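Local coordinates for putative agmatine deiminase (Streptococcus mutans, PDB 2EWO), which probably hydrolyses agmatine to N-carbamoylputrescine and ammonia, at residues Leu269-Cys281 / Asp325-Met338. Residues are numbered along the deposited sequence; the frame is centred on the assembly and turned at random.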
ATOM      1  N   LEU A 269      18.911 -44.609 -15.947  1.00 36.09           N
ATOM      2  CA  LEU A 269      17.758 -44.032 -15.272  1.00 34.68           C
ATOM      3  C   LEU A 269      16.533 -44.928 -15.274  1.00 33.56           C
ATOM      4  O   LEU A 269      15.851 -45.070 -16.287  1.00 32.71           O
ATOM      5  CB  LEU A 269      17.405 -42.674 -15.880  1.00 10.00           C
ATOM      6  CG  LEU A 269      18.171 -41.478 -15.316  1.00 10.00           C
ATOM      7  CD1 LEU A 269      19.659 -41.615 -15.581  1.00 10.88           C
ATOM      8  CD2 LEU A 269      17.635 -40.223 -15.959  1.00 11.40           C
ATOM      9  N   LYS A 270      16.259 -45.529 -14.125  1.00 30.50           N
ATOM     10  CA  LYS A 270      15.108 -46.403 -13.980  1.00 29.70           C
ATOM     11  C   LYS A 270      13.849 -45.550 -14.072  1.00 28.56           C
ATOM     12  O   LYS A 270      13.256 -45.197 -13.055  1.00 29.13           O
ATOM     13  CB  LYS A 270      15.160 -47.112 -12.626  1.00 54.12           C
ATOM     14  CG  LYS A 270      14.015 -48.069 -12.391  1.00 55.35           C
ATOM     15  CD  LYS A 270      14.041 -48.612 -10.980  1.00 56.33           C
ATOM     16  CE  LYS A 270      13.002 -49.705 -10.799  1.00 57.00           C
ATOM     17  NZ  LYS A 270      11.636 -49.228 -11.155  1.00 58.57           N
ATOM     18  N   VAL A 271      13.448 -45.214 -15.294  1.00 10.00           N
ATOM     19  CA  VAL A 271      12.265 -44.381 -15.535  1.00 10.26           C
ATOM     20  C   VAL A 271      10.948 -44.976 -15.006  1.00 10.31           C
ATOM     21  O   VAL A 271      10.684 -46.160 -15.190  1.00 10.72           O
ATOM     22  CB  VAL A 271      12.078 -44.124 -17.051  1.00 16.94           C
ATOM     23  CG1 VAL A 271      10.926 -43.155 -17.275  1.00 16.65           C
ATOM     24  CG2 VAL A 271      13.370 -43.603 -17.657  1.00 16.03           C
ATOM     25  N   HIS A 272      10.126 -44.162 -14.351  1.00 19.61           N
ATOM     26  CA  HIS A 272       8.845 -44.661 -13.858  1.00 21.28           C
ATOM     27  C   HIS A 272       7.716 -44.127 -14.710  1.00 22.21           C
ATOM     28  O   HIS A 272       7.950 -43.457 -15.713  1.00 22.39           O
ATOM     29  CB  HIS A 272       8.594 -44.277 -12.403  1.00 10.97           C
ATOM     30  CG  HIS A 272       9.346 -45.114 -11.423  1.00 10.97           C
ATOM     31  ND1 HIS A 272       8.928 -45.296 -10.123  1.00 11.09           N
ATOM     32  CD2 HIS A 272      10.506 -45.803 -11.546  1.00 10.97           C
ATOM     33  CE1 HIS A 272       9.796 -46.060  -9.486  1.00 11.36           C
ATOM     34  NE2 HIS A 272      10.762 -46.381 -10.326  1.00 11.59           N
ATOM     35  N   LYS A 273       6.488 -44.424 -14.308  1.00 16.77           N
ATOM     36  CA  LYS A 273       5.352 -43.967 -15.074  1.00 16.77           C
ATOM     37  C   LYS A 273       4.240 -43.352 -14.245  1.00 17.73           C
ATOM     38  O   LYS A 273       3.665 -43.998 -13.370  1.00 19.31           O
ATOM     39  CB  LYS A 273       4.786 -45.106 -15.921  1.00 20.34           C
ATOM     40  CG  LYS A 273       5.560 -45.390 -17.201  1.00 20.52           C
ATOM     41  CD  LYS A 273       4.767 -46.337 -18.088  1.00 21.38           C
ATOM     42  CE  LYS A 273       5.500 -46.687 -19.369  1.00 20.83           C
ATOM     43  NZ  LYS A 273       4.671 -47.571 -20.241  1.00 21.37           N
HETATM   44  N   MSE A 274       3.946 -42.090 -14.536  1.00 10.06           N
HETATM   45  CA  MSE A 274       2.882 -41.358 -13.865  1.00 10.06           C
HETATM   46  C   MSE A 274       1.764 -41.288 -14.901  1.00 10.06           C
HETATM   47  O   MSE A 274       2.013 -41.465 -16.090  1.00 10.06           O
HETATM   48  CB  MSE A 274       3.365 -39.944 -13.506  1.00 51.47           C
HETATM   49  CG  MSE A 274       2.385 -39.103 -12.669  1.00 52.32           C
HETATM   50 SE   MSE A 274       2.099 -39.784 -10.839  1.00 52.36          SE
HETATM   51  CE  MSE A 274       3.901 -39.483 -10.152  1.00 52.36           C
ATOM     52  N   CYS A 275       0.534 -41.046 -14.466  1.00 28.74           N
ATOM     53  CA  CYS A 275      -0.568 -40.954 -15.412  1.00 27.62           C
ATOM     54  C   CYS A 275      -0.969 -39.501 -15.593  1.00 26.97           C
ATOM     55  O   CYS A 275      -0.572 -38.629 -14.814  1.00 26.95           O
ATOM     56  CB  CYS A 275      -1.773 -41.739 -14.905  1.00 55.00           C
ATOM     57  SG  CYS A 275      -2.573 -40.978 -13.481  1.00 55.58           S
ATOM     58  N   VAL A 276      -1.760 -39.257 -16.632  1.00 47.21           N
ATOM     59  CA  VAL A 276      -2.263 -37.926 -16.942  1.00 47.02           C
ATOM     60  C   VAL A 276      -3.786 -37.956 -16.848  1.00 46.97           C
ATOM     61  O   VAL A 276      -4.402 -39.005 -17.037  1.00 47.20           O
ATOM     62  CB  VAL A 276      -1.853 -37.473 -18.378  1.00 23.47           C
ATOM     63  CG1 VAL A 276      -0.361 -37.163 -18.429  1.00 23.31           C
ATOM     64  CG2 VAL A 276      -2.203 -38.550 -19.395  1.00 22.84           C
ATOM     65  N   THR A 277      -4.395 -36.813 -16.549  1.00 10.00           N
ATOM     66  CA  THR A 277      -5.849 -36.757 -16.455  1.00 10.00           C
ATOM     67  C   THR A 277      -6.467 -37.250 -17.767  1.00 10.00           C
ATOM     68  O   THR A 277      -5.800 -37.284 -18.803  1.00 10.00           O
ATOM     69  CB  THR A 277      -6.334 -35.316 -16.164  1.00 12.13           C
ATOM     70  OG1 THR A 277      -5.707 -34.404 -17.073  1.00 11.30           O
ATOM     71  CG2 THR A 277      -6.003 -34.922 -14.741  1.00 10.26           C
ATOM     72  N   LYS A 278      -7.731 -37.657 -17.712  1.00 34.25           N
ATOM     73  CA  LYS A 278      -8.438 -38.135 -18.897  1.00 36.29           C
ATOM     74  C   LYS A 278      -9.410 -37.022 -19.299  1.00 37.02           C
ATOM     75  O   LYS A 278     -10.016 -37.053 -20.370  1.00 36.99           O
ATOM     76  CB  LYS A 278      -9.197 -39.434 -18.577  1.00 59.33           C
ATOM     77  CG  LYS A 278      -9.616 -40.295 -19.791  1.00 60.00           C
ATOM     78  CD  LYS A 278      -8.461 -41.122 -20.397  1.00 60.00           C
ATOM     79  CE  LYS A 278      -7.571 -40.306 -21.347  1.00 60.00           C
ATOM     80  NZ  LYS A 278      -8.272 -39.844 -22.586  1.00 59.55           N
ATOM     81  N   GLU A 279      -9.538 -36.037 -18.413  1.00 33.05           N
ATOM     82  CA  GLU A 279     -10.402 -34.878 -18.621  1.00 33.82           C
ATOM     83  C   GLU A 279      -9.722 -33.622 -18.090  1.00 34.60           C
ATOM     84  O   GLU A 279      -9.489 -33.487 -16.885  1.00 34.69           O
ATOM     85  CB  GLU A 279     -11.735 -35.058 -17.906  1.00 60.00           C
ATOM     86  CG  GLU A 279     -12.757 -35.849 -18.693  1.00 60.00           C
ATOM     87  CD  GLU A 279     -13.132 -35.175 -20.003  1.00 60.00           C
ATOM     88  OE1 GLU A 279     -13.519 -33.982 -19.966  1.00 60.00           O
ATOM     89  OE2 GLU A 279     -13.050 -35.842 -21.060  1.00 60.00           O
ATOM     90  N   PRO A 280      -9.398 -32.679 -18.988  1.00 32.24           N
ATOM     91  CA  PRO A 280      -8.741 -31.424 -18.603  1.00 32.24           C
ATOM     92  C   PRO A 280      -9.631 -30.537 -17.719  1.00 32.24           C
ATOM     93  O   PRO A 280     -10.855 -30.508 -17.879  1.00 32.24           O
ATOM     94  CB  PRO A 280      -8.441 -30.777 -19.951  1.00 44.52           C
ATOM     95  CG  PRO A 280      -9.626 -31.222 -20.788  1.00 44.52           C
ATOM     96  CD  PRO A 280      -9.729 -32.687 -20.426  1.00 44.32           C
ATOM     97  N   CYS A 281      -9.021 -29.806 -16.794  1.00 32.41           N
ATOM     98  CA  CYS A 281      -9.788 -28.933 -15.909  1.00 31.61           C
ATOM     99  C   CYS A 281     -10.492 -27.816 -16.688  1.00 31.45           C
ATOM    100  O   CYS A 281      -9.839 -26.983 -17.319  1.00 31.13           O
ATOM    101  CB  CYS A 281      -8.863 -28.317 -14.859  1.00 28.49           C
ATOM    102  SG  CYS A 281      -7.837 -29.519 -14.028  1.00 28.71           S
ATOM    103  N   ASP A 325     -10.257 -36.312 -11.348  1.00 30.25           N
ATOM    104  CA  ASP A 325     -10.187 -36.901 -12.673  1.00 29.37           C
ATOM    105  C   ASP A 325     -10.444 -38.400 -12.576  1.00 30.48           C
ATOM    106  O   ASP A 325     -10.538 -38.960 -11.476  1.00 29.56           O
ATOM    107  CB  ASP A 325      -8.804 -36.633 -13.276  1.00 24.45           C
ATOM    108  CG  ASP A 325      -8.692 -37.094 -14.711  1.00 24.08           C
ATOM    109  OD1 ASP A 325      -9.245 -36.409 -15.598  1.00 23.98           O
ATOM    110  OD2 ASP A 325      -8.051 -38.139 -14.953  1.00 22.96           O
ATOM    111  N   GLU A 326     -10.569 -39.035 -13.738  1.00 29.38           N
ATOM    112  CA  GLU A 326     -10.817 -40.471 -13.840  1.00 30.01           C
ATOM    113  C   GLU A 326      -9.556 -41.228 -13.413  1.00 30.18           C
ATOM    114  O   GLU A 326      -9.614 -42.139 -12.585  1.00 31.31           O
ATOM    115  CB  GLU A 326     -11.217 -40.818 -15.288  1.00 60.00           C
ATOM    116  CG  GLU A 326     -11.706 -42.251 -15.514  1.00 60.00           C
ATOM    117  CD  GLU A 326     -12.353 -42.453 -16.889  1.00 60.00           C
ATOM    118  OE1 GLU A 326     -11.761 -42.027 -17.906  1.00 60.00           O
ATOM    119  OE2 GLU A 326     -13.454 -43.051 -16.951  1.00 60.00           O
ATOM    120  N   ASN A 327      -8.415 -40.838 -13.971  1.00 10.01           N
ATOM    121  CA  ASN A 327      -7.142 -41.470 -13.637  1.00 10.10           C
ATOM    122  C   ASN A 327      -6.538 -40.830 -12.390  1.00 10.03           C
ATOM    123  O   ASN A 327      -5.319 -40.694 -12.278  1.00 10.01           O
ATOM    124  CB  ASN A 327      -6.170 -41.347 -14.813  1.00 59.12           C
ATOM    125  CG  ASN A 327      -6.228 -42.550 -15.740  1.00 59.43           C
ATOM    126  OD1 ASN A 327      -5.851 -42.469 -16.918  1.00 59.43           O
ATOM    127  ND2 ASN A 327      -6.691 -43.684 -15.205  1.00 59.43           N
ATOM    128  N   ASP A 328      -7.405 -40.457 -11.451  1.00 10.00           N
ATOM    129  CA  ASP A 328      -6.988 -39.810 -10.205  1.00 10.00           C
ATOM    130  C   ASP A 328      -6.466 -40.817  -9.170  1.00 10.00           C
ATOM    131  O   ASP A 328      -5.302 -40.756  -8.766  1.00 10.00           O
ATOM    132  CB  ASP A 328      -8.172 -39.007  -9.628  1.00 59.52           C
ATOM    133  CG  ASP A 328      -7.732 -37.872  -8.704  1.00 59.98           C
ATOM    134  OD1 ASP A 328      -6.869 -37.056  -9.115  1.00 58.46           O
ATOM    135  OD2 ASP A 328      -8.269 -37.795  -7.573  1.00 59.99           O
ATOM    136  N   GLN A 329      -7.325 -41.742  -8.751  1.00 15.52           N
ATOM    137  CA  GLN A 329      -6.946 -42.740  -7.759  1.00 14.71           C
ATOM    138  C   GLN A 329      -5.742 -43.540  -8.230  1.00 14.50           C
ATOM    139  O   GLN A 329      -4.989 -44.080  -7.419  1.00 14.47           O
ATOM    140  CB  GLN A 329      -8.111 -43.682  -7.478  1.00 20.97           C
ATOM    141  CG  GLN A 329      -9.357 -43.012  -6.911  1.00 21.94           C
ATOM    142  CD  GLN A 329     -10.023 -42.055  -7.893  1.00 23.04           C
ATOM    143  OE1 GLN A 329     -10.007 -42.280  -9.111  1.00 21.85           O
ATOM    144  NE2 GLN A 329     -10.630 -40.988  -7.365  1.00 22.64           N
ATOM    145  N   LEU A 330      -5.570 -43.616  -9.548  1.00 10.32           N
ATOM    146  CA  LEU A 330      -4.441 -44.334 -10.138  1.00 11.07           C
ATOM    147  C   LEU A 330      -3.138 -43.603  -9.834  1.00 12.17           C
ATOM    148  O   LEU A 330      -2.095 -44.226  -9.589  1.00 12.13           O
ATOM    149  CB  LEU A 330      -4.608 -44.439 -11.656  1.00 12.52           C
ATOM    150  CG  LEU A 330      -3.345 -44.802 -12.446  1.00 11.25           C
ATOM    151  CD1 LEU A 330      -2.810 -46.160 -12.021  1.00 10.00           C
ATOM    152  CD2 LEU A 330      -3.682 -44.804 -13.926  1.00 11.56           C
ATOM    153  N   ALA A 331      -3.207 -42.275  -9.862  1.00 10.00           N
ATOM    154  CA  ALA A 331      -2.048 -41.435  -9.592  1.00 10.00           C
ATOM    155  C   ALA A 331      -1.531 -41.692  -8.185  1.00 10.00           C
ATOM    156  O   ALA A 331      -0.324 -41.858  -7.976  1.00 10.00           O
ATOM    157  CB  ALA A 331      -2.420 -39.970  -9.752  1.00 10.00           C
ATOM    158  N   LYS A 332      -2.454 -41.730  -7.225  1.00 10.16           N
ATOM    159  CA  LYS A 332      -2.099 -41.974  -5.830  1.00 10.00           C
ATOM    160  C   LYS A 332      -1.472 -43.359  -5.668  1.00 10.00           C
ATOM    161  O   LYS A 332      -0.612 -43.562  -4.809  1.00 10.00           O
ATOM    162  CB  LYS A 332      -3.337 -41.854  -4.936  1.00 14.65           C
ATOM    163  CG  LYS A 332      -3.032 -42.003  -3.459  1.00 14.95           C
ATOM    164  CD  LYS A 332      -4.289 -41.895  -2.611  1.00 16.00           C
ATOM    165  CE  LYS A 332      -3.977 -42.114  -1.131  1.00 16.14           C
ATOM    166  NZ  LYS A 332      -5.208 -42.068  -0.291  1.00 15.61           N
ATOM    167  N   GLN A 333      -1.912 -44.304  -6.501  1.00 10.00           N
ATOM    168  CA  GLN A 333      -1.395 -45.670  -6.477  1.00 10.00           C
ATOM    169  C   GLN A 333       0.004 -45.679  -7.055  1.00 10.00           C
ATOM    170  O   GLN A 333       0.928 -46.235  -6.459  1.00 10.00           O
ATOM    171  CB  GLN A 333      -2.288 -46.609  -7.306  1.00 10.68           C
ATOM    172  CG  GLN A 333      -1.679 -48.005  -7.595  1.00 11.52           C
ATOM    173  CD  GLN A 333      -2.578 -48.892  -8.473  1.00 11.41           C
ATOM    174  OE1 GLN A 333      -2.113 -49.858  -9.096  1.00 10.16           O
ATOM    175  NE2 GLN A 333      -3.873 -48.567  -8.518  1.00 11.28           N
ATOM    176  N   GLN A 334       0.157 -45.059  -8.220  1.00 10.00           N
ATOM    177  CA  GLN A 334       1.453 -45.005  -8.881  1.00 10.00           C
ATOM    178  C   GLN A 334       2.530 -44.392  -7.994  1.00 10.00           C
ATOM    179  O   GLN A 334       3.596 -44.993  -7.810  1.00 10.00           O
ATOM    180  CB  GLN A 334       1.359 -44.220 -10.191  1.00 20.24           C
ATOM    181  CG  GLN A 334       0.401 -44.825 -11.210  1.00 21.56           C
ATOM    182  CD  GLN A 334       0.785 -44.493 -12.648  1.00 21.56           C
ATOM    183  OE1 GLN A 334       0.856 -43.322 -13.040  1.00 21.56           O
ATOM    184  NE2 GLN A 334       1.036 -45.532 -13.444  1.00 21.56           N
ATOM    185  N   VAL A 335       2.242 -43.207  -7.448  1.00 11.41           N
ATOM    186  CA  VAL A 335       3.187 -42.487  -6.580  1.00 11.33           C
ATOM    187  C   VAL A 335       3.542 -43.324  -5.354  1.00 11.52           C
ATOM    188  O   VAL A 335       4.664 -43.253  -4.826  1.00 11.42           O
ATOM    189  CB  VAL A 335       2.614 -41.120  -6.094  1.00 24.76           C
ATOM    190  CG1 VAL A 335       2.351 -40.206  -7.281  1.00 24.48           C
ATOM    191  CG2 VAL A 335       1.346 -41.327  -5.284  1.00 24.38           C
ATOM    192  N   GLN A 336       2.568 -44.125  -4.923  1.00 10.00           N
ATOM    193  CA  GLN A 336       2.710 -45.012  -3.778  1.00 10.00           C
ATOM    194  C   GLN A 336       3.825 -46.028  -4.046  1.00 10.00           C
ATOM    195  O   GLN A 336       4.655 -46.302  -3.171  1.00 10.00           O
ATOM    196  CB  GLN A 336       1.376 -45.717  -3.533  1.00 32.64           C
ATOM    197  CG  GLN A 336       1.245 -46.338  -2.182  1.00 32.78           C
ATOM    198  CD  GLN A 336       1.662 -45.401  -1.083  1.00 32.10           C
ATOM    199  OE1 GLN A 336       2.849 -45.112  -0.922  1.00 32.51           O
ATOM    200  NE2 GLN A 336       0.692 -44.911  -0.315  1.00 31.23           N
ATOM    201  N   GLU A 337       3.837 -46.562  -5.269  1.00 28.18           N
ATOM    202  CA  GLU A 337       4.837 -47.539  -5.704  1.00 29.01           C
ATOM    203  C   GLU A 337       6.231 -46.937  -5.559  1.00 28.66           C
ATOM    204  O   GLU A 337       7.112 -47.511  -4.915  1.00 28.54           O
ATOM    205  CB  GLU A 337       4.640 -47.918  -7.183  1.00 60.00           C
ATOM    206  CG  GLU A 337       3.198 -48.170  -7.659  1.00 60.00           C
ATOM    207  CD  GLU A 337       2.480 -49.284  -6.908  1.00 60.00           C
ATOM    208  OE1 GLU A 337       3.055 -50.392  -6.789  1.00 60.00           O
ATOM    209  OE2 GLU A 337       1.331 -49.046  -6.455  1.00 60.00           O
HETATM  210  N   MSE A 338       6.414 -45.773  -6.179  1.00 11.04           N
HETATM  211  CA  MSE A 338       7.679 -45.048  -6.165  1.00 11.15           C
HETATM  212  C   MSE A 338       8.202 -44.834  -4.749  1.00 11.09           C
HETATM  213  O   MSE A 338       9.339 -45.189  -4.422  1.00 10.16           O
HETATM  214  CB  MSE A 338       7.500 -43.697  -6.847  1.00 35.67           C
HETATM  215  CG  MSE A 338       6.804 -43.784  -8.184  1.00 38.85           C
HETATM  216 SE   MSE A 338       6.180 -42.055  -8.829  1.00 39.77          SE
HETATM  217  CE  MSE A 338       6.583 -42.235 -10.742  1.00 39.77           C
TER
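With CG swung opposite the backbone N (chi1 -174°), the carboxylate of D325 reaches across to the loop at T277-E279, while M274, likewise extended at chi1 (-174°) but bent at chi2 and chi3, curls its CE toward V335 and M338 of helix 328-338. The D325 carboxylate takes two backbone N-H groups of the loop. K278 N bonds to OD2 of D325 at 2.8 Å, meeting it on the syn side and 17° out of the carboxylate plane, and E279 N bonds to D325 OD1 at 2.9 Å through the syn lone pair. OD2 also accepts N327 N of its own segment, which comes from well above the plane and closes an Asx turn within the type I turn D325-D328. Three backbone donors therefore fix the rotation of this buried carboxylate, whose negative charge they would be expected to stabilise. T277 lies across it at about a right angle, its CB and CG2 packed on the D325 side chain. Next to it the aliphatic part of K278 runs alongside E326, whereas its NZ turns away to a salt bridge with D242.

Along helix 328-338 the contact is mainly apolar, apart from the Q334 amide, which lies against the K273-C275 backbone. CB of C275 meets CD2 of L330 at 3.7 Å, and C275 SG lies 3.9 Å from A331 CB. The selenomethionine M274 places CE against CG1 of V335 and, at 3.7 Å, against SE of the selenomethionine M338, whose chain it crosses nearly perpendicularly. M338 in turn slides past H272, its CG at the imidazole edge in the ring plane. V335 also packs on V344 of strand 343-347. An extended connection thus lies along one helix, with an Asx turn leading into the helix's first turn, in what is probably the α/β-propeller (pentein) fold of the guanidino-group-modifying enzymes.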